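Local coordinates for protein peptidase M3B, oligoendopeptidase F (Enterococcus faecium, PDB 2QR4) that probably hydrolyses peptide bonds in short peptides, as a zinc metallopeptidase of the M3 oligoendopeptidase F family, at residues S78-S89 against E136-E144; Y428-V436 against Y505-S513. All blocks are in the same frame, centred on the assembly; numbering follows the deposited sequence.

Contact 1. Residues S78-S89 against E136-E144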
loop_
_atom_site.group_PDB
_atom_site.type_symbol
_atom_site.label_atom_id
_atom_site.label_comp_id
_atom_site.label_asym_id
_atom_site.label_seq_id
_atom_site.Cartn_x
_atom_site.Cartn_y
_atom_site.Cartn_z
ATOM N N SER A 78 -7.415 -14.167 -1.158
ATOM C CA SER A 78 -6.151 -13.750 -0.542
ATOM C C SER A 78 -6.071 -14.176 0.914
ATOM O O SER A 78 -5.041 -14.692 1.341
ATOM C CB SER A 78 -5.901 -12.247 -0.680
ATOM O OG SER A 78 -5.810 -11.908 -2.053
ATOM N N SER A 79 -7.152 -13.982 1.672
ATOM C CA SER A 79 -7.166 -14.411 3.075
ATOM C C SER A 79 -6.912 -15.906 3.186
ATOM O O SER A 79 -6.129 -16.328 4.016
ATOM C CB SER A 79 -8.490 -14.076 3.762
ATOM O OG SER A 79 -8.747 -12.702 3.693
ATOM N N LEU A 80 -7.582 -16.692 2.344
ATOM C CA LEU A 80 -7.434 -18.154 2.337
ATOM C C LEU A 80 -5.984 -18.515 2.063
ATOM O O LEU A 80 -5.419 -19.366 2.738
ATOM C CB LEU A 80 -8.286 -18.773 1.227
ATOM C CG LEU A 80 -8.989 -20.136 1.352
ATOM C CD1 LEU A 80 -8.864 -20.857 0.043
ATOM C CD2 LEU A 80 -8.472 -20.997 2.483
ATOM N N PHE A 81 -5.390 -17.857 1.069
ATOM C CA PHE A 81 -4.011 -18.140 0.675
ATOM C C PHE A 81 -3.033 -17.892 1.820
ATOM O O PHE A 81 -2.219 -18.759 2.145
ATOM C CB PHE A 81 -3.611 -17.309 -0.538
ATOM C CG PHE A 81 -2.383 -17.809 -1.230
ATOM C CD1 PHE A 81 -2.259 -19.151 -1.572
ATOM C CD2 PHE A 81 -1.351 -16.947 -1.544
ATOM C CE1 PHE A 81 -1.121 -19.622 -2.216
ATOM C CE2 PHE A 81 -0.209 -17.410 -2.195
ATOM C CZ PHE A 81 -0.096 -18.744 -2.534
ATOM N N SER A 82 -3.119 -16.720 2.438
ATOM C CA SER A 82 -2.270 -16.424 3.597
ATOM C C SER A 82 -2.545 -17.374 4.754
ATOM O O SER A 82 -1.622 -17.803 5.432
ATOM C CB SER A 82 -2.386 -14.958 4.052
ATOM O OG SER A 82 -3.736 -14.551 4.137
ATOM N N LYS A 83 -3.806 -17.735 4.956
ATOM C CA LYS A 83 -4.135 -18.649 6.028
ATOM C C LYS A 83 -3.472 -20.013 5.787
ATOM O O LYS A 83 -2.874 -20.592 6.699
ATOM C CB LYS A 83 -5.644 -18.812 6.172
ATOM C CG LYS A 83 -6.012 -19.741 7.320
ATOM C CD LYS A 83 -7.499 -19.742 7.635
ATOM C CE LYS A 83 -8.258 -20.719 6.752
ATOM N NZ LYS A 83 -9.704 -20.747 7.091
ATOM N N VAL A 84 -3.571 -20.504 4.553
ATOM C CA VAL A 84 -2.956 -21.764 4.151
ATOM C C VAL A 84 -1.425 -21.697 4.191
ATOM O O VAL A 84 -0.773 -22.586 4.732
ATOM C CB VAL A 84 -3.428 -22.187 2.731
ATOM C CG1 VAL A 84 -2.551 -23.294 2.181
ATOM C CG2 VAL A 84 -4.874 -22.637 2.770
ATOM N N SER A 85 -0.860 -20.643 3.614
ATOM C CA SER A 85 0.583 -20.447 3.604
ATOM C C SER A 85 1.116 -20.407 5.016
ATOM O O SER A 85 2.144 -21.005 5.316
ATOM C CB SER A 85 0.948 -19.144 2.901
ATOM O OG SER A 85 0.664 -19.226 1.519
ATOM N N GLU A 86 0.411 -19.699 5.887
ATOM C CA GLU A 86 0.828 -19.607 7.264
ATOM C C GLU A 86 0.768 -20.980 7.939
ATOM O O GLU A 86 1.692 -21.373 8.662
ATOM C CB GLU A 86 -0.029 -18.590 8.029
ATOM C CG GLU A 86 0.525 -18.243 9.417
ATOM C CD GLU A 86 0.318 -19.364 10.430
ATOM O OE1 GLU A 86 -0.657 -20.138 10.274
ATOM O OE2 GLU A 86 1.126 -19.475 11.382
ATOM N N ALA A 87 -0.319 -21.708 7.703
ATOM C CA ALA A 87 -0.552 -22.977 8.398
ATOM C C ALA A 87 0.444 -24.065 7.987
ATOM O O ALA A 87 0.610 -25.067 8.675
ATOM C CB ALA A 87 -1.984 -23.443 8.168
ATOM N N VAL A 88 1.135 -23.824 6.880
ATOM C CA VAL A 88 1.983 -24.817 6.243
ATOM C C VAL A 88 3.446 -24.330 6.258
ATOM O O VAL A 88 4.355 -24.953 5.691
ATOM C CB VAL A 88 1.417 -25.074 4.814
ATOM C CG1 VAL A 88 2.375 -24.667 3.685
ATOM C CG2 VAL A 88 0.876 -26.471 4.682
ATOM N N SER A 89 3.665 -23.219 6.952
ATOM C CA SER A 89 4.980 -22.582 7.000
ATOM C C SER A 89 6.018 -23.321 7.854
ATOM O O SER A 89 7.203 -23.013 7.777
ATOM C CB SER A 89 4.848 -21.128 7.485
ATOM O OG SER A 89 4.320 -21.064 8.805
ATOM N N GLU A 136 9.092 -17.791 9.369
ATOM C CA GLU A 136 8.320 -18.134 8.163
ATOM C C GLU A 136 6.836 -17.892 8.409
ATOM O O GLU A 136 6.116 -17.398 7.530
ATOM C CB GLU A 136 8.537 -19.606 7.730
ATOM C CG GLU A 136 9.932 -19.904 7.208
ATOM C CD GLU A 136 10.260 -19.130 5.935
ATOM O OE1 GLU A 136 9.322 -18.540 5.347
ATOM O OE2 GLU A 136 11.449 -19.117 5.513
ATOM N N SER A 137 6.383 -18.243 9.610
ATOM C CA SER A 137 5.013 -17.956 10.020
ATOM C C SER A 137 4.658 -16.455 9.947
ATOM O O SER A 137 3.627 -16.081 9.378
ATOM C CB SER A 137 4.745 -18.521 11.410
ATOM O OG SER A 137 3.420 -18.248 11.796
ATOM N N LEU A 138 5.517 -15.590 10.482
ATOM C CA LEU A 138 5.276 -14.138 10.378
ATOM C C LEU A 138 5.224 -13.647 8.939
ATOM O O LEU A 138 4.316 -12.905 8.553
ATOM C CB LEU A 138 6.354 -13.354 11.113
ATOM C CG LEU A 138 5.996 -12.679 12.429
ATOM C CD1 LEU A 138 4.747 -13.262 13.038
ATOM C CD2 LEU A 138 7.170 -12.827 13.346
ATOM N N LEU A 139 6.224 -14.040 8.158
ATOM C CA LEU A 139 6.328 -13.641 6.762
ATOM C C LEU A 139 5.135 -14.111 5.927
ATOM O O LEU A 139 4.627 -13.356 5.102
ATOM C CB LEU A 139 7.630 -14.172 6.151
ATOM C CG LEU A 139 8.868 -13.271 6.050
ATOM C CD1 LEU A 139 8.741 -12.023 6.888
ATOM C CD2 LEU A 139 10.128 -14.047 6.415
ATOM N N ALA A 140 4.692 -15.354 6.132
ATOM C CA ALA A 140 3.585 -15.883 5.346
ATOM C C ALA A 140 2.324 -15.149 5.719
ATOM O O ALA A 140 1.578 -14.692 4.849
ATOM C CB ALA A 140 3.404 -17.387 5.566
ATOM N N GLY A 141 2.096 -15.029 7.021
ATOM C CA GLY A 141 0.891 -14.388 7.523
ATOM C C GLY A 141 0.783 -12.912 7.169
ATOM O O GLY A 141 -0.308 -12.346 7.194
ATOM N N ALA A 142 1.910 -12.294 6.833
ATOM C CA ALA A 142 1.949 -10.869 6.521
ATOM C C ALA A 142 1.883 -10.629 5.022
ATOM O O ALA A 142 1.906 -9.484 4.581
ATOM C CB ALA A 142 3.209 -10.248 7.064
ATOM N N GLY A 143 1.803 -11.714 4.252
ATOM C CA GLY A 143 1.901 -11.658 2.791
ATOM C C GLY A 143 0.939 -10.685 2.121
ATOM O O GLY A 143 1.308 -9.987 1.169
ATOM N N GLU A 144 -0.294 -10.639 2.617
ATOM C CA GLU A 144 -1.282 -9.694 2.123
ATOM C C GLU A 144 -0.799 -8.259 2.292
ATOM O O GLU A 144 -0.903 -7.447 1.372
ATOM C CB GLU A 144 -2.605 -9.888 2.852
ATOM C CG GLU A 144 -3.429 -11.018 2.315
ATOM C CD GLU A 144 -4.817 -11.050 2.896
ATOM O OE1 GLU A 144 -4.973 -11.564 4.026
ATOM O OE2 GLU A 144 -5.755 -10.574 2.219
HETATM O O HOH W 1 -7.093 -10.867 5.528
#

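Contact 2. Residues Y428-V436 against Y505-S513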
loop_
_atom_site.group_PDB
_atom_site.type_symbol
_atom_site.label_atom_id
_atom_site.label_comp_id
_atom_site.label_asym_id
_atom_site.label_seq_id
_atom_site.Cartn_x
_atom_site.Cartn_y
_atom_site.Cartn_z
ATOM N N TYR A 428 10.588 -6.492 -38.430
ATOM C CA TYR A 428 11.598 -7.117 -37.568
ATOM C C TYR A 428 12.298 -6.093 -36.654
ATOM O O TYR A 428 12.477 -6.341 -35.458
ATOM C CB TYR A 428 12.660 -7.875 -38.386
ATOM C CG TYR A 428 13.797 -8.395 -37.520
ATOM C CD1 TYR A 428 13.647 -9.569 -36.775
ATOM C CD2 TYR A 428 15.008 -7.692 -37.411
ATOM C CE1 TYR A 428 14.662 -10.038 -35.963
ATOM C CE2 TYR A 428 16.047 -8.163 -36.596
ATOM C CZ TYR A 428 15.859 -9.329 -35.874
ATOM O OH TYR A 428 16.859 -9.810 -35.068
ATOM N N LEU A 429 12.705 -4.953 -37.212
ATOM C CA LEU A 429 13.475 -3.991 -36.415
ATOM C C LEU A 429 12.573 -3.440 -35.337
ATOM O O LEU A 429 13.009 -3.166 -34.221
ATOM C CB LEU A 429 14.063 -2.872 -37.282
ATOM C CG LEU A 429 15.014 -3.337 -38.397
ATOM C CD1 LEU A 429 15.198 -2.258 -39.445
ATOM C CD2 LEU A 429 16.346 -3.764 -37.818
ATOM N N ASP A 430 11.296 -3.324 -35.674
ATOM C CA ASP A 430 10.317 -2.793 -34.761
ATOM C C ASP A 430 10.073 -3.716 -33.562
ATOM O O ASP A 430 10.100 -3.273 -32.405
ATOM C CB ASP A 430 9.024 -2.512 -35.503
ATOM C CG ASP A 430 8.049 -1.740 -34.673
ATOM O OD1 ASP A 430 8.420 -0.636 -34.209
ATOM O OD2 ASP A 430 6.921 -2.244 -34.484
ATOM N N GLY A 431 9.838 -4.997 -33.836
ATOM C CA GLY A 431 9.700 -5.989 -32.775
ATOM C C GLY A 431 10.944 -6.008 -31.901
ATOM O O GLY A 431 10.850 -6.126 -30.680
ATOM N N PHE A 432 12.115 -5.876 -32.529
ATOM C CA PHE A 432 13.389 -5.836 -31.809
ATOM C C PHE A 432 13.450 -4.584 -30.906
ATOM O O PHE A 432 13.834 -4.669 -29.743
ATOM C CB PHE A 432 14.534 -5.852 -32.830
ATOM C CG PHE A 432 15.900 -6.182 -32.256
ATOM C CD1 PHE A 432 16.523 -5.333 -31.356
ATOM C CD2 PHE A 432 16.589 -7.304 -32.690
ATOM C CE1 PHE A 432 17.786 -5.617 -30.865
ATOM C CE2 PHE A 432 17.850 -7.596 -32.211
ATOM C CZ PHE A 432 18.451 -6.752 -31.293
ATOM N N LYS A 433 13.047 -3.423 -31.420
ATOM C CA LYS A 433 13.020 -2.227 -30.581
ATOM C C LYS A 433 12.180 -2.436 -29.297
ATOM O O LYS A 433 12.577 -2.018 -28.204
ATOM C CB LYS A 433 12.530 -0.986 -31.359
ATOM C CG LYS A 433 12.132 0.218 -30.454
ATOM C CD LYS A 433 11.128 1.156 -31.133
ATOM C CE LYS A 433 9.720 1.102 -30.511
ATOM N NZ LYS A 433 9.617 1.757 -29.144
ATOM N N GLY A 434 11.023 -3.067 -29.428
ATOM C CA GLY A 434 10.128 -3.218 -28.278
ATOM C C GLY A 434 10.530 -4.321 -27.308
ATOM O O GLY A 434 10.338 -4.200 -26.097
ATOM N N THR A 435 11.092 -5.403 -27.828
ATOM C CA THR A 435 11.323 -6.566 -27.004
ATOM C C THR A 435 12.731 -6.596 -26.415
ATOM O O THR A 435 12.925 -7.115 -25.320
ATOM C CB THR A 435 11.043 -7.832 -27.783
ATOM O OG1 THR A 435 9.808 -7.659 -28.473
ATOM C CG2 THR A 435 10.933 -9.035 -26.851
ATOM N N VAL A 436 13.722 -6.043 -27.109
ATOM C CA VAL A 436 15.027 -5.968 -26.453
ATOM C C VAL A 436 15.349 -4.625 -25.813
ATOM O O VAL A 436 15.598 -4.579 -24.613
ATOM C CB VAL A 436 16.196 -6.589 -27.259
ATOM C CG1 VAL A 436 15.832 -6.768 -28.692
ATOM C CG2 VAL A 436 17.483 -5.806 -27.071
ATOM N N TYR A 505 11.970 -10.965 -21.282
ATOM C CA TYR A 505 11.525 -10.742 -22.651
ATOM C C TYR A 505 12.736 -10.594 -23.570
ATOM O O TYR A 505 12.747 -11.123 -24.659
ATOM C CB TYR A 505 10.648 -9.494 -22.770
ATOM C CG TYR A 505 9.285 -9.602 -22.130
ATOM C CD1 TYR A 505 8.360 -10.543 -22.545
ATOM C CD2 TYR A 505 8.913 -8.726 -21.131
ATOM C CE1 TYR A 505 7.101 -10.619 -21.951
ATOM C CE2 TYR A 505 7.675 -8.790 -20.547
ATOM C CZ TYR A 505 6.776 -9.721 -20.945
ATOM O OH TYR A 505 5.561 -9.739 -20.301
ATOM N N SER A 506 13.750 -9.876 -23.107
ATOM C CA SER A 506 14.910 -9.551 -23.929
ATOM C C SER A 506 15.913 -10.695 -24.056
ATOM O O SER A 506 16.552 -10.850 -25.099
ATOM C CB SER A 506 15.611 -8.319 -23.365
ATOM O OG SER A 506 14.663 -7.315 -23.082
ATOM N N THR A 507 16.078 -11.476 -22.993
ATOM C CA THR A 507 17.011 -12.603 -23.036
ATOM C C THR A 507 16.405 -13.694 -23.892
ATOM O O THR A 507 17.103 -14.356 -24.671
ATOM C CB THR A 507 17.344 -13.168 -21.630
ATOM O OG1 THR A 507 16.145 -13.588 -20.978
ATOM C CG2 THR A 507 18.007 -12.111 -20.777
ATOM N N GLY A 508 15.091 -13.852 -23.758
ATOM C CA GLY A 508 14.341 -14.842 -24.521
ATOM C C GLY A 508 14.353 -14.550 -26.003
ATOM O O GLY A 508 14.566 -15.449 -26.816
ATOM N N PHE A 509 14.128 -13.288 -26.353
ATOM C CA PHE A 509 14.151 -12.856 -27.745
ATOM C C PHE A 509 15.521 -13.111 -28.366
ATOM O O PHE A 509 15.627 -13.629 -29.480
ATOM C CB PHE A 509 13.825 -11.366 -27.823
ATOM C CG PHE A 509 13.862 -10.803 -29.219
ATOM C CD1 PHE A 509 12.688 -10.590 -29.927
ATOM C CD2 PHE A 509 15.070 -10.476 -29.819
ATOM C CE1 PHE A 509 12.713 -10.063 -31.213
ATOM C CE2 PHE A 509 15.106 -9.952 -31.103
ATOM C CZ PHE A 509 13.927 -9.738 -31.799
ATOM N N SER A 510 16.566 -12.742 -27.634
ATOM C CA SER A 510 17.931 -12.985 -28.072
ATOM C C SER A 510 18.198 -14.475 -28.223
ATOM O O SER A 510 18.809 -14.900 -29.204
ATOM C CB SER A 510 18.929 -12.343 -27.107
ATOM O OG SER A 510 18.833 -10.932 -27.193
ATOM N N ALA A 511 17.719 -15.272 -27.270
ATOM C CA ALA A 511 17.890 -16.717 -27.366
ATOM C C ALA A 511 17.184 -17.223 -28.611
ATOM O O ALA A 511 17.761 -17.977 -29.406
ATOM C CB ALA A 511 17.380 -17.429 -26.126
ATOM N N ALA A 512 15.944 -16.792 -28.808
ATOM C CA ALA A 512 15.237 -17.228 -29.990
ATOM C C ALA A 512 16.084 -16.899 -31.230
ATOM O O ALA A 512 16.264 -17.743 -32.114
ATOM C CB ALA A 512 13.872 -16.599 -30.069
ATOM N N SER A 513 16.627 -15.687 -31.278
ATOM C CA SER A 513 17.463 -15.278 -32.411
ATOM C C SER A 513 18.673 -16.185 -32.643
ATOM O O SER A 513 18.973 -16.533 -33.781
ATOM C CB SER A 513 17.914 -13.824 -32.276
ATOM O OG SER A 513 18.784 -13.488 -33.344
#

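Contact 1. Residues S78-S89 against E136-E144
Glu86 and Ala140 mark where the helices 78-87 and 136-141 lie closest, their CA atoms 5.0 Å apart; the two axes run almost exactly antiparallel, at 171°, and approach to 8.0 Å. That spacing is allowed by small residues: the methyl CB of Ala140 rests on the backbone of helix 78-87, 3.8 Å from Glu86 N, with Ser85 CB beside it, and Gly141 brings bare backbone near Glu86 CB.

Polar side chains line both ends, with a direct bond at one and a water bridge at the other. Glu86 swings its CG away from its own backbone N (chi1 -169°) and then bends at chi2, which carries the carboxylate across to Ser137; Ser137 OG donates at 2.6 Å to the anti lone pair of Glu86 OE2, on the side away from the other carboxylate oxygen. Next to this bond Ser89, just past the helix end, turns its OG back to Glu86 O, a carbonyl that also accepts from Ser89 N; the same OG lies against Ser137 CA at 3.4 Å, while Ser89 O meets Glu136 CB. Glu144, extended beyond CG, lays its carboxylate alongside residues 78-82, with OE2 3.4 Å from Ser78 CB. Its OE1 comes within 3.2 Å of Ser82 OG, whose one proton also has Ser78 O and Ser79 O within reach. A water donates to Glu144 OE1 and links it to Ser79 OG.

Glu136 forms a salt bridge with Arg229, and Ser78 OG bonds back to Tyr74 O. Glu144 OE2 has a long, weak ion pair with Lys220 of the second subunit, which Leu138, Leu139 and Ala142 also touch. Helix 78-87 is contacted by helix 33-63 as well as by helix 136-141, through Phe81 and Val84, and Val88 just beyond its end.

Contact 2. Residues Y428-V436 against Y505-S513
Phe509 is the knob of this contact, fitting among Gly431, Phe432, Thr435 and Val436 of the facing helix. With CG anti to the backbone N (chi1 178°), the ring is carried toward helix 428-436 and sets an edge toward the face of Phe432 in an offset edge-to-face pair, centroids 5.2 Å apart and planes at 80°. Val436 CG1 touches both rings, lying over one face of Phe432, offset toward its rim, and 3.9 Å from Phe509 CD2. Tyr428 CE1 closes the far end at Phe509 CZ, and Thr435 CG2 packs on Phe509 CB.

Toward the rim, Thr435 CG2 also meets Tyr505 O, while Thr435 OG1 turns back to Gly431 O. Ser506 OG donates to Thr435 O at 2.8 Å, in the carbonyl plane, and is hydrogen-bonded to Thr440 as well. The accepting carbonyl belongs to the wider pi-type turn at 433-436.

Outside the pair, Phe566 meets Phe432 and Arg569 makes a cation-pi contact with Tyr428, both from helix 557-579. The helix axes, 8.9 Å apart at 141°, are joined by a single knob-into-hole fit, that of Phe509, here within the helical M3 peptidase region.

Contact 1 comes first along the chain and closes before contact 2 opens. Their centres lie 38 Å apart and their nearest atoms about 20 Å, and they share no helix: contact 1 joins helix 68-87 to helices 133-141 and 143-160, contact 2 joins helix 418-454 to helix 503-520. Contact 1 sits 26 Å from the centre of the chain, at the surface where the second subunit comes near, whereas contact 2 is 12 Å from that centre, partly buried and untouched by the other subunit. Both tie together helices distant in sequence, one in the N-terminal part and one in the peptidase part of this largely helical protein.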